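Long-range contacts in mbGIPC protein (Monosiga brevicollis, PDB 6X1X), which probably binds the C-terminal tails of partner proteins through its PDZ domain, the part of this choanoflagellate GIPC-family protein described here: residues V11-P16 and K74-G79; I22-A27 and G63-E68; D51-I56 and F82-V87. All coordinates share one frame; numbering follows the deposited sequence.

Contact 1 of 3, residues V11-P16 and K74-G79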
ATOM      1  N   VAL A  11      -6.201  -4.790   7.032  1.00 10.31           N
ATOM      2  CA  VAL A  11      -4.969  -5.344   7.586  1.00 13.10           C
ATOM      3  C   VAL A  11      -4.943  -5.051   9.074  1.00 10.16           C
ATOM      4  O   VAL A  11      -5.338  -3.965   9.506  1.00  7.78           O
ATOM      5  CB  VAL A  11      -3.732  -4.698   6.919  1.00 11.07           C
ATOM      6  CG1 VAL A  11      -2.456  -5.225   7.517  1.00 18.69           C
ATOM      7  CG2 VAL A  11      -3.736  -4.961   5.453  1.00 22.11           C
ATOM      8  N   ILE A  12      -4.443  -5.993   9.860  1.00 11.57           N
ATOM      9  CA  ILE A  12      -4.167  -5.749  11.272  1.00 10.11           C
ATOM     10  C   ILE A  12      -2.687  -5.432  11.422  1.00  7.67           C
ATOM     11  O   ILE A  12      -1.826  -6.238  11.047  1.00  7.51           O
ATOM     12  CB  ILE A  12      -4.566  -6.948  12.140  1.00 13.95           C
ATOM     13  CG1 ILE A  12      -6.082  -7.126  12.092  1.00 15.30           C
ATOM     14  CG2 ILE A  12      -4.098  -6.731  13.559  1.00 14.00           C
ATOM     15  CD1 ILE A  12      -6.605  -8.199  13.010  1.00 31.80           C
ATOM     16  N   LYS A  13      -2.384  -4.264  11.981  1.00  7.34           N
ATOM     17  CA  LYS A  13      -0.994  -3.869  12.195  1.00  6.05           C
ATOM     18  C   LYS A  13      -0.563  -4.455  13.531  1.00  6.39           C
ATOM     19  O   LYS A  13      -0.627  -3.796  14.570  1.00  7.84           O
ATOM     20  CB  LYS A  13      -0.866  -2.354  12.160  1.00  6.81           C
ATOM     21  CG  LYS A  13       0.570  -1.879  12.257  1.00  6.38           C
ATOM     22  CD  LYS A  13       0.667  -0.364  12.145  1.00  6.36           C
ATOM     23  CE  LYS A  13       2.092   0.096  12.366  1.00  5.96           C
ATOM     24  NZ  LYS A  13       2.208   1.578  12.398  1.00  5.51           N
ATOM     25  N   ASP A  14      -0.112  -5.712  13.511  1.00  6.08           N
ATOM     26  CA  ASP A  14       0.136  -6.436  14.756  1.00  7.47           C
ATOM     27  C   ASP A  14       1.497  -6.148  15.366  1.00  6.87           C
ATOM     28  O   ASP A  14       1.757  -6.593  16.491  1.00 10.19           O
ATOM     29  CB  ASP A  14      -0.030  -7.948  14.556  1.00  9.94           C
ATOM     30  CG  ASP A  14       1.026  -8.540  13.644  1.00 10.19           C
ATOM     31  OD1 ASP A  14       2.188  -8.661  14.077  1.00 12.11           O
ATOM     32  OD2 ASP A  14       0.702  -8.916  12.501  1.00 11.85           O
ATOM     33  N   GLY A  15       2.364  -5.440  14.658  1.00  6.68           N
ATOM     34  CA  GLY A  15       3.667  -5.067  15.150  1.00  6.49           C
ATOM     35  C   GLY A  15       4.067  -3.761  14.505  1.00  5.92           C
ATOM     36  O   GLY A  15       3.321  -3.181  13.716  1.00  6.42           O
ATOM     37  N   PRO A  16       5.267  -3.276  14.823  1.00  5.58           N
ATOM     38  CA  PRO A  16       5.654  -1.921  14.410  1.00  5.78           C
ATOM     39  C   PRO A  16       5.997  -1.783  12.940  1.00  5.01           C
ATOM     40  O   PRO A  16       6.139  -0.646  12.471  1.00  6.78           O
ATOM     41  CB  PRO A  16       6.883  -1.632  15.285  1.00  5.72           C
ATOM     42  CG  PRO A  16       7.452  -2.974  15.574  1.00  6.22           C
ATOM     43  CD  PRO A  16       6.254  -3.868  15.743  1.00  5.90           C
ATOM     44  N   LYS A  74       2.895   4.687   9.444  1.00  4.49           N
ATOM     45  CA  LYS A  74       3.721   4.569  10.637  1.00  5.16           C
ATOM     46  C   LYS A  74       2.941   4.948  11.887  1.00  3.91           C
ATOM     47  O   LYS A  74       3.108   4.328  12.943  1.00  5.39           O
ATOM     48  CB  LYS A  74       4.929   5.488  10.469  1.00  5.56           C
ATOM     49  CG  LYS A  74       5.912   5.493  11.622  1.00  8.33           C
ATOM     50  CD  LYS A  74       7.079   6.436  11.344  1.00  8.29           C
ATOM     51  CE  LYS A  74       7.851   6.021  10.110  1.00 10.82           C
ATOM     52  NZ  LYS A  74       8.962   6.986   9.826  1.00 11.83           N
ATOM     53  N   GLU A  75       2.085   5.968  11.781  1.00  4.93           N
ATOM     54  CA  GLU A  75       1.364   6.475  12.941  1.00  5.78           C
ATOM     55  C   GLU A  75       0.271   5.538  13.429  1.00  5.26           C
ATOM     56  O   GLU A  75      -0.131   5.638  14.592  1.00  6.77           O
ATOM     57  CB  GLU A  75       0.792   7.862  12.652  1.00  5.16           C
ATOM     58  CG  GLU A  75       1.882   8.912  12.642  1.00  5.53           C
ATOM     59  CD  GLU A  75       1.443  10.292  12.171  1.00  6.30           C
ATOM     60  OE1 GLU A  75       0.261  10.494  11.790  1.00  5.64           O
ATOM     61  OE2 GLU A  75       2.303  11.194  12.176  1.00  6.20           O
ATOM     62  N   ILE A  76      -0.219   4.634  12.586  1.00  5.27           N
ATOM     63  CA  ILE A  76      -1.275   3.705  12.993  1.00  5.52           C
ATOM     64  C   ILE A  76      -0.831   2.952  14.239  1.00  5.70           C
ATOM     65  O   ILE A  76       0.244   2.338  14.235  1.00  5.59           O
ATOM     66  CB  ILE A  76      -1.622   2.727  11.864  1.00  5.36           C
ATOM     67  CG1 ILE A  76      -2.211   3.487  10.671  1.00  7.30           C
ATOM     68  CG2 ILE A  76      -2.573   1.641  12.373  1.00  6.67           C
ATOM     69  CD1 ILE A  76      -2.338   2.666   9.420  1.00  8.21           C
ATOM     70  N   PRO A  77      -1.600   2.978  15.325  1.00  6.54           N
ATOM     71  CA  PRO A  77      -1.161   2.288  16.540  1.00  6.62           C
ATOM     72  C   PRO A  77      -1.103   0.782  16.341  1.00  7.48           C
ATOM     73  O   PRO A  77      -1.934   0.188  15.650  1.00  7.24           O
ATOM     74  CB  PRO A  77      -2.222   2.674  17.578  1.00  8.95           C
ATOM     75  CG  PRO A  77      -2.801   3.962  17.063  1.00 12.17           C
ATOM     76  CD  PRO A  77      -2.793   3.810  15.566  1.00  8.03           C
ATOM     77  N   ILE A  78      -0.099   0.165  16.962  1.00  6.36           N
ATOM     78  CA  ILE A  78       0.010  -1.283  16.932  1.00  7.13           C
ATOM     79  C   ILE A  78      -1.241  -1.890  17.548  1.00  7.32           C
ATOM     80  O   ILE A  78      -1.743  -1.427  18.583  1.00  8.43           O
ATOM     81  CB  ILE A  78       1.295  -1.715  17.658  1.00  7.55           C
ATOM     82  CG1 ILE A  78       2.519  -1.221  16.886  1.00  8.12           C
ATOM     83  CG2 ILE A  78       1.331  -3.224  17.828  1.00 10.12           C
ATOM     84  CD1 ILE A  78       3.809  -1.377  17.643  1.00  8.67           C
ATOM     85  N   GLY A  79      -1.763  -2.923  16.892  1.00  6.99           N
ATOM     86  CA  GLY A  79      -2.992  -3.567  17.291  1.00  8.86           C
ATOM     87  C   GLY A  79      -4.210  -3.076  16.548  1.00  9.84           C
ATOM     88  O   GLY A  79      -5.274  -3.704  16.643  1.00 12.80           O
TER
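Gly-79 N donates to Lys-13 O at 2.7 Å, almost straight at 173° through the hydrogen, where the end of strand 6-12 meets the turn between helix 66-75 and strand 81-87. The same oxygen also takes a CA-H...O contact from Ile-78 CA. Lys-13 is the centre of an inverse gamma turn, and its side chain does most of the work. With CG anti to the backbone N (chi1 -175°) and every later torsion extended, it runs as a straight rod across Ile-76, its CD lying 3.8 Å from Ile-76 CG2. The rod ends with NZ hydrogen-bonded to Ile-76 O at 2.8 Å, in the carbonyl plane and on a lone pair. NZ also bonds Leu-73 O, and Lys-74 O lies 2.9 Å from it. The aliphatic part of the lysine also packs against Phe-82 of strand 81-87. Ile-78 lies along residues 14-16: its CG2 lies against Asp-14 O at 3.6 Å, while CD1 reaches the proline ring, 3.9 Å from Pro-16 CB. The two carbonyls bonded by NZ, those of Ile-76 and Leu-73, are at the C-terminal end of the helix, where the charge of the ammonium would probably offset the partial negative charge expected there, while the methylenes stay buried among apolar neighbours.

Contact 2 of 3, residues I22-A27 and G63-E68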
ATOM      1  N   ILE A  22       7.980   2.011   0.160  1.00  6.18           N
ATOM      2  CA  ILE A  22       7.185   2.823  -0.744  1.00  6.21           C
ATOM      3  C   ILE A  22       8.011   3.984  -1.248  1.00  5.20           C
ATOM      4  O   ILE A  22       8.946   4.462  -0.590  1.00  6.43           O
ATOM      5  CB  ILE A  22       5.857   3.295  -0.125  1.00  6.65           C
ATOM      6  CG1 ILE A  22       6.109   4.240   1.034  1.00  7.65           C
ATOM      7  CG2 ILE A  22       5.026   2.097   0.322  1.00  9.16           C
ATOM      8  CD1 ILE A  22       4.843   4.902   1.534  1.00  8.45           C
ATOM      9  N   SER A  23       7.666   4.440  -2.444  0.66  5.19           N
ATOM     10  CA  SER A  23       8.336   5.572  -3.053  0.66  6.35           C
ATOM     11  C   SER A  23       7.316   6.353  -3.872  0.66  6.64           C
ATOM     12  O   SER A  23       6.120   6.057  -3.858  0.66  6.96           O
ATOM     13  CB  SER A  23       9.530   5.120  -3.885  0.66  9.31           C
ATOM     14  OG  SER A  23      10.282   6.255  -4.256  0.66  8.05           O
ATOM     15  N   ASP A  24       7.795   7.388  -4.559  1.00  7.48           N
ATOM     16  CA  ASP A  24       6.968   8.140  -5.498  1.00  7.23           C
ATOM     17  C   ASP A  24       7.893   8.752  -6.539  1.00  9.97           C
ATOM     18  O   ASP A  24       9.100   8.865  -6.315  1.00 10.91           O
ATOM     19  CB  ASP A  24       6.073   9.196  -4.808  1.00  8.75           C
ATOM     20  CG  ASP A  24       6.843  10.431  -4.361  1.00  9.54           C
ATOM     21  OD1 ASP A  24       7.084  11.313  -5.212  1.00 11.15           O
ATOM     22  OD2 ASP A  24       7.161  10.553  -3.163  1.00  9.34           O
ATOM     23  N   ASN A  25       7.333   9.117  -7.691  1.00  9.12           N
ATOM     24  CA  ASN A  25       8.146   9.683  -8.764  1.00  9.82           C
ATOM     25  C   ASN A  25       7.999  11.194  -8.886  1.00 13.64           C
ATOM     26  O   ASN A  25       8.460  11.772  -9.875  1.00 15.94           O
ATOM     27  CB  ASN A  25       7.896   8.970 -10.101  1.00 15.42           C
ATOM     28  CG  ASN A  25       6.469   9.113 -10.595  1.00 18.26           C
ATOM     29  OD1 ASN A  25       5.732   9.990 -10.159  1.00 18.52           O
ATOM     30  ND2 ASN A  25       6.078   8.249 -11.527  1.00 28.53           N
ATOM     31  N   GLY A  26       7.377  11.843  -7.902  1.00 13.80           N
ATOM     32  CA  GLY A  26       7.179  13.277  -7.910  1.00 16.36           C
ATOM     33  C   GLY A  26       5.800  13.729  -8.342  1.00 16.88           C
ATOM     34  O   GLY A  26       5.511  14.933  -8.279  1.00 19.69           O
ATOM     35  N   ALA A  27       4.946  12.810  -8.785  1.00 16.89           N
ATOM     36  CA  ALA A  27       3.580  13.142  -9.153  1.00 15.78           C
ATOM     37  C   ALA A  27       2.714  11.902  -8.996  1.00 20.27           C
ATOM     38  O   ALA A  27       3.211  10.774  -8.955  1.00 18.43           O
ATOM     39  CB  ALA A  27       3.494  13.677 -10.588  1.00 20.47           C
ATOM     40  N   GLY A  63      -1.534  12.769  -5.072  1.00  7.96           N
ATOM     41  CA  GLY A  63      -0.560  13.831  -4.982  1.00 10.54           C
ATOM     42  C   GLY A  63       0.367  13.754  -3.791  1.00  9.22           C
ATOM     43  O   GLY A  63       1.309  14.551  -3.709  1.00 13.00           O
ATOM     44  N   CYS A  64       0.148  12.827  -2.864  1.00  7.66           N
ATOM     45  CA  CYS A  64       0.950  12.785  -1.653  1.00  7.71           C
ATOM     46  C   CYS A  64       2.294  12.111  -1.898  1.00  7.38           C
ATOM     47  O   CYS A  64       2.383  11.088  -2.582  1.00  9.86           O
ATOM     48  CB  CYS A  64       0.187  12.059  -0.550  1.00  7.50           C
ATOM     49  SG  CYS A  64      -1.303  12.937  -0.042  1.00  7.91           S
ATOM     50  N   ARG A  65       3.337  12.674  -1.301  1.00  7.19           N
ATOM     51  CA  ARG A  65       4.669  12.106  -1.420  0.50  7.08           C
ATOM     52  C   ARG A  65       4.787  10.855  -0.559  1.00  6.09           C
ATOM     53  O   ARG A  65       4.028  10.646   0.397  1.00  7.00           O
ATOM     54  CB  ARG A  65       5.716  13.124  -0.970  0.50  9.54           C
ATOM     55  CG  ARG A  65       5.870  14.323  -1.892  0.50 12.37           C
ATOM     56  CD  ARG A  65       6.860  14.051  -3.011  0.50 13.81           C
ATOM     57  NE  ARG A  65       8.199  14.565  -2.714  0.50 10.91           N
ATOM     58  CZ  ARG A  65       9.285  13.812  -2.578  0.50 14.78           C
ATOM     59  NH1 ARG A  65       9.209  12.493  -2.707  0.50 16.32           N
ATOM     60  NH2 ARG A  65      10.453  14.384  -2.317  0.50  9.72           N
ATOM     61  N   HIS A  66       5.775  10.020  -0.892  1.00  5.44           N
ATOM     62  CA  HIS A  66       5.942   8.789  -0.137  1.00  6.40           C
ATOM     63  C   HIS A  66       6.184   9.054   1.339  1.00  6.28           C
ATOM     64  O   HIS A  66       5.770   8.249   2.176  1.00  7.14           O
ATOM     65  CB  HIS A  66       7.020   7.876  -0.737  1.00  6.34           C
ATOM     66  CG  HIS A  66       8.424   8.379  -0.594  1.00  5.58           C
ATOM     67  ND1 HIS A  66       9.138   8.302   0.581  1.00  6.50           N
ATOM     68  CD2 HIS A  66       9.264   8.913  -1.510  1.00  6.13           C
ATOM     69  CE1 HIS A  66      10.343   8.809   0.392  1.00  6.33           C
ATOM     70  NE2 HIS A  66      10.446   9.185  -0.869  1.00  7.28           N
ATOM     71  N   PHE A  67       6.835  10.165   1.693  1.00  6.51           N
ATOM     72  CA  PHE A  67       7.049  10.396   3.117  1.00  7.20           C
ATOM     73  C   PHE A  67       5.747  10.715   3.844  1.00  6.05           C
ATOM     74  O   PHE A  67       5.625  10.419   5.034  1.00  6.17           O
ATOM     75  CB  PHE A  67       8.149  11.429   3.383  1.00  9.09           C
ATOM     76  CG  PHE A  67       7.851  12.806   2.870  1.00 10.13           C
ATOM     77  CD1 PHE A  67       7.117  13.705   3.623  1.00 11.40           C
ATOM     78  CD2 PHE A  67       8.366  13.222   1.656  1.00 14.27           C
ATOM     79  CE1 PHE A  67       6.869  14.983   3.142  1.00 16.10           C
ATOM     80  CE2 PHE A  67       8.125  14.487   1.178  1.00 18.08           C
ATOM     81  CZ  PHE A  67       7.379  15.363   1.913  1.00 13.58           C
ATOM     82  N   GLU A  68       4.765  11.300   3.143  1.00  6.28           N
ATOM     83  CA  GLU A  68       3.467  11.589   3.760  1.00  6.13           C
ATOM     84  C   GLU A  68       2.648  10.319   3.938  1.00  5.64           C
ATOM     85  O   GLU A  68       2.014  10.117   4.983  1.00  5.99           O
ATOM     86  CB  GLU A  68       2.706  12.612   2.913  1.00  6.87           C
ATOM     87  CG  GLU A  68       3.435  13.938   2.816  1.00  8.12           C
ATOM     88  CD  GLU A  68       2.808  14.916   1.851  1.00  7.47           C
ATOM     89  OE1 GLU A  68       2.404  14.506   0.742  1.00  9.99           O
ATOM     90  OE2 GLU A  68       2.710  16.105   2.219  1.00  8.93           O
TER
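At the N-terminal end of helix 66-75, beside the end of strand 20-23, the carboxylate of Asp-24 accepts the first backbone N-H of the helix. OD2 is the gripped atom: it accepts His-66 N at 2.7 Å and 168°, on the anti side and tilted out of the carboxylate plane, and Arg-65 NH1 at 2.9 Å from the syn side. Arg-65 occupies the N-cap position, and its chain bends at chi2 and chi3 to turn the guanidinium so that its edge meets the aspartate. OD2 lies at that edge, in the guanidinium plane, although the two flat groups are turned 72° apart. Arg-65 has two deposited conformers, so this salt bridge belongs to one of them and may be part-time. Phe-67 CE2 covers one guanidinium face, offset toward the rim. The other oxygen, Asp-24 OD1, accepts Gly-26 N at 2.8 Å in an Asx turn, which fixes the rotation of the carboxylate. Within the helix start, Arg-65 N is bonded to Glu-68 OE1 at 2.9 Å. His-66 has CG between its backbone N and carbonyl carbon (chi1 70°), which folds the ring back beside the strand: CB packs 3.5 Å from Ser-23 C, and CD2 comes to 3.1 Å from Asp-24 OD2. Ile-22 places CD1 3.5 Å from His-66 O and continues onto Val-69 and Ala-70. A strand and a helix lying together in this way form the walls of the PDZ peptide groove, and a histidine opening the helix is the hallmark of class I PDZ domains, consistent with such specificity here.

Contact 3 of 3, residues D51-I56 and F82-V87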
ATOM      1  N   ASP A  51       1.723  -1.803  -6.880  1.00  8.00           N
ATOM      2  CA  ASP A  51       0.434  -1.186  -6.607  1.00  6.95           C
ATOM      3  C   ASP A  51       0.633   0.238  -6.109  1.00  7.87           C
ATOM      4  O   ASP A  51       1.581   0.536  -5.371  1.00  9.19           O
ATOM      5  CB  ASP A  51      -0.322  -1.986  -5.542  1.00  8.11           C
ATOM      6  CG  ASP A  51      -0.876  -3.299  -6.061  1.00  9.36           C
ATOM      7  OD1 ASP A  51      -0.886  -3.520  -7.285  1.00 10.08           O
ATOM      8  OD2 ASP A  51      -1.325  -4.117  -5.225  1.00 11.07           O
ATOM      9  N   HIS A  52      -0.259   1.120  -6.519  1.00  7.26           N
ATOM     10  CA  HIS A  52      -0.286   2.475  -5.996  1.00  7.40           C
ATOM     11  C   HIS A  52      -1.211   2.538  -4.785  1.00  7.02           C
ATOM     12  O   HIS A  52      -2.218   1.824  -4.711  1.00  7.84           O
ATOM     13  CB  HIS A  52      -0.732   3.458  -7.081  1.00 13.15           C
ATOM     14  CG  HIS A  52       0.328   3.741  -8.104  1.00 16.87           C
ATOM     15  ND1 HIS A  52       0.543   2.933  -9.200  1.00 26.70           N
ATOM     16  CD2 HIS A  52       1.252   4.730  -8.180  1.00 17.87           C
ATOM     17  CE1 HIS A  52       1.542   3.419  -9.915  1.00 27.69           C
ATOM     18  NE2 HIS A  52       1.993   4.507  -9.315  1.00 21.19           N
ATOM     19  N   ILE A  53      -0.858   3.387  -3.826  1.00  6.68           N
ATOM     20  CA  ILE A  53      -1.649   3.559  -2.613  1.00  6.42           C
ATOM     21  C   ILE A  53      -2.535   4.779  -2.818  1.00  6.32           C
ATOM     22  O   ILE A  53      -2.062   5.920  -2.792  1.00  7.99           O
ATOM     23  CB  ILE A  53      -0.762   3.687  -1.370  1.00  6.89           C
ATOM     24  CG1 ILE A  53       0.076   2.421  -1.213  1.00  7.58           C
ATOM     25  CG2 ILE A  53      -1.633   3.923  -0.135  1.00  8.90           C
ATOM     26  CD1 ILE A  53       1.131   2.510  -0.125  1.00 10.87           C
ATOM     27  N   ALA A  54      -3.828   4.548  -3.012  1.00  6.07           N
ATOM     28  CA  ALA A  54      -4.753   5.630  -3.317  1.00  6.49           C
ATOM     29  C   ALA A  54      -5.348   6.263  -2.068  1.00  5.81           C
ATOM     30  O   ALA A  54      -5.565   7.481  -2.042  1.00  6.47           O
ATOM     31  CB  ALA A  54      -5.881   5.120  -4.217  1.00  8.28           C
ATOM     32  N   LYS A  55      -5.632   5.455  -1.050  1.00  5.56           N
ATOM     33  CA  LYS A  55      -6.247   5.935   0.180  1.00  5.11           C
ATOM     34  C   LYS A  55      -5.786   5.072   1.342  1.00  5.25           C
ATOM     35  O   LYS A  55      -5.502   3.885   1.178  1.00  6.01           O
ATOM     36  CB  LYS A  55      -7.780   5.857   0.147  1.00  7.23           C
ATOM     37  CG  LYS A  55      -8.445   6.674  -0.934  1.00  8.23           C
ATOM     38  CD  LYS A  55      -9.936   6.839  -0.690  1.00 11.42           C
ATOM     39  CE  LYS A  55     -10.554   7.681  -1.797  1.00 15.64           C
ATOM     40  NZ  LYS A  55     -12.023   7.846  -1.624  1.00 18.35           N
ATOM     41  N   ILE A  56      -5.752   5.676   2.526  1.00  4.56           N
ATOM     42  CA  ILE A  56      -5.618   4.953   3.783  1.00  5.02           C
ATOM     43  C   ILE A  56      -6.724   5.447   4.694  1.00  4.75           C
ATOM     44  O   ILE A  56      -6.865   6.659   4.887  1.00  5.05           O
ATOM     45  CB  ILE A  56      -4.248   5.186   4.443  1.00  5.62           C
ATOM     46  CG1 ILE A  56      -3.133   4.587   3.592  1.00  6.12           C
ATOM     47  CG2 ILE A  56      -4.239   4.604   5.858  1.00  6.85           C
ATOM     48  CD1 ILE A  56      -1.761   5.113   3.982  1.00  7.25           C
ATOM     49  N   PHE A  82      -6.543  -1.390   9.850  1.00  7.28           N
ATOM     50  CA  PHE A  82      -6.621  -0.252   8.949  1.00  7.02           C
ATOM     51  C   PHE A  82      -7.037  -0.748   7.580  1.00  6.10           C
ATOM     52  O   PHE A  82      -6.912  -1.935   7.260  1.00  7.50           O
ATOM     53  CB  PHE A  82      -5.315   0.559   8.888  1.00  7.61           C
ATOM     54  CG  PHE A  82      -4.159  -0.165   8.229  1.00  6.78           C
ATOM     55  CD1 PHE A  82      -3.380  -1.054   8.951  1.00  7.33           C
ATOM     56  CD2 PHE A  82      -3.842   0.070   6.897  1.00  7.61           C
ATOM     57  CE1 PHE A  82      -2.307  -1.704   8.346  1.00  8.61           C
ATOM     58  CE2 PHE A  82      -2.766  -0.575   6.288  1.00  8.48           C
ATOM     59  CZ  PHE A  82      -2.005  -1.463   7.014  1.00  9.70           C
ATOM     60  N   THR A  83      -7.537   0.179   6.769  0.50  6.76           N
ATOM     61  CA  THR A  83      -7.915  -0.106   5.395  0.50  8.31           C
ATOM     62  C   THR A  83      -7.065   0.734   4.452  0.50  7.44           C
ATOM     63  O   THR A  83      -6.710   1.875   4.756  0.50  8.85           O
ATOM     64  CB  THR A  83      -9.410   0.147   5.172  0.50  8.00           C
ATOM     65  OG1 THR A  83     -10.168  -0.779   5.957  0.50 10.49           O
ATOM     66  CG2 THR A  83      -9.792  -0.041   3.711  0.50 17.37           C
ATOM     67  N   MET A  84      -6.715   0.149   3.312  1.00  7.98           N
ATOM     68  CA  MET A  84      -5.894   0.815   2.320  1.00  9.51           C
ATOM     69  C   MET A  84      -6.479   0.470   0.964  1.00 11.35           C
ATOM     70  O   MET A  84      -6.776  -0.699   0.697  1.00 13.50           O
ATOM     71  CB  MET A  84      -4.451   0.319   2.441  1.00 12.36           C
ATOM     72  CG  MET A  84      -3.452   1.050   1.575  1.00 12.45           C
ATOM     73  SD  MET A  84      -1.778   0.632   2.087  1.00 15.35           S
ATOM     74  CE  MET A  84      -1.759  -1.144   1.834  1.00 17.00           C
ATOM     75  N   ILE A  85      -6.702   1.480   0.137  1.00  9.55           N
ATOM     76  CA  ILE A  85      -7.160   1.270  -1.227  1.00 10.23           C
ATOM     77  C   ILE A  85      -5.934   1.295  -2.116  1.00  7.81           C
ATOM     78  O   ILE A  85      -5.197   2.291  -2.145  1.00  8.13           O
ATOM     79  CB  ILE A  85      -8.174   2.340  -1.654  1.00 11.11           C
ATOM     80  CG1 ILE A  85      -9.347   2.384  -0.676  1.00 14.01           C
ATOM     81  CG2 ILE A  85      -8.658   2.060  -3.063  1.00 13.80           C
ATOM     82  CD1 ILE A  85     -10.130   1.095  -0.597  1.00 22.79           C
ATOM     83  N   CYS A  86      -5.699   0.191  -2.813  1.00  8.72           N
ATOM     84  CA  CYS A  86      -4.573   0.047  -3.715  1.00 10.52           C
ATOM     85  C   CYS A  86      -5.096  -0.056  -5.139  1.00 10.12           C
ATOM     86  O   CYS A  86      -6.185  -0.587  -5.381  1.00 15.19           O
ATOM     87  CB  CYS A  86      -3.752  -1.194  -3.362  1.00 11.57           C
ATOM     88  SG  CYS A  86      -2.939  -1.067  -1.748  1.00 14.19           S
ATOM     89  N   VAL A  87      -4.329   0.483  -6.081  1.00  9.03           N
ATOM     90  CA  VAL A  87      -4.697   0.469  -7.492  1.00  9.24           C
ATOM     91  C   VAL A  87      -3.580  -0.208  -8.265  1.00  8.02           C
ATOM     92  O   VAL A  87      -2.414   0.190  -8.163  1.00  8.83           O
ATOM     93  CB  VAL A  87      -4.955   1.886  -8.031  1.00 10.23           C
ATOM     94  CG1 VAL A  87      -5.372   1.821  -9.487  1.00 12.02           C
ATOM     95  CG2 VAL A  87      -6.022   2.582  -7.202  1.00 17.59           C
TER
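Ile-85 O is gripped by two successive amides, Ala-54 N at 2.8 Å and, more weakly, Lys-55 N at 3.4 Å. Two residues facing one make a classic beta bulge, and the register of the antiparallel strands 52-56 and 82-87 slips by one there. Ala-54, with psi -37°, has the helix-like backbone usual at the first position of such a bulge, and its CB stays on the side of Lys-55 and Ile-85. Before the bulge His-52 and Val-87 form a hydrogen-bonded pair, with His-52 N to Val-87 O and Val-87 N to His-52 O both at 2.9 Å; beyond it Ile-85 N returns to Lys-55 O. CA-H...O contacts fill in between, among them Cys-86 CA to His-52 O. On the inner face Met-84 CG packs against Ile-53 and Ile-56, which come to it from the same side. That CG, anti to the backbone N (chi1 -173°), lies 3.8 Å from Ile-53 CG2, the two side chains crossing at a slant, whereas Ile-56 runs alongside, pointing the same way, its CG1 4.1 Å from Met-84 CG. Ile-56 continues onto Val-69, Met-72 and Leu-73 of helix 66-75, and Met-84 onto Met-41. On the face of Lys-55, Ile-85 and Val-87, Ala-54 CB touches Val-87 CG2 at 3.9 Å, and Lys-55 lays its CB against Ile-85 CG1 before its extended tail leads away. Buried Asp-51 is satisfied through OD2 by the charge of Lys-7 and by Ala-48 N. The two strands are the middle pair of the four-stranded sheet, with helix 66-75 packed on Ile-56, as in the beta-sandwich of PDZ domains.

How the contacts relate
Contact 3 lies near the centre of the chain and is partly buried, whereas contacts 1 and 2 are surface contacts whose centres are 21 Å apart, one at each end of helix 66-75. Their chemistry mirrors that position: a carboxylate takes an amide at the N-terminal end in contact 2, and an ammonium takes carbonyls at the C-terminal end in contact 1. Contact 3 relies instead on backbone pairing and apolar side chains. It touches both others. Strands 6-12 and 81-87 are neighbours in one sheet, joined by a backbone bond from Phe-82 N to Val-11 O, and Ile-76 packs on the Phe-82 ring; on the groove side Ile-22 CG2 meets Ile-53 CD1.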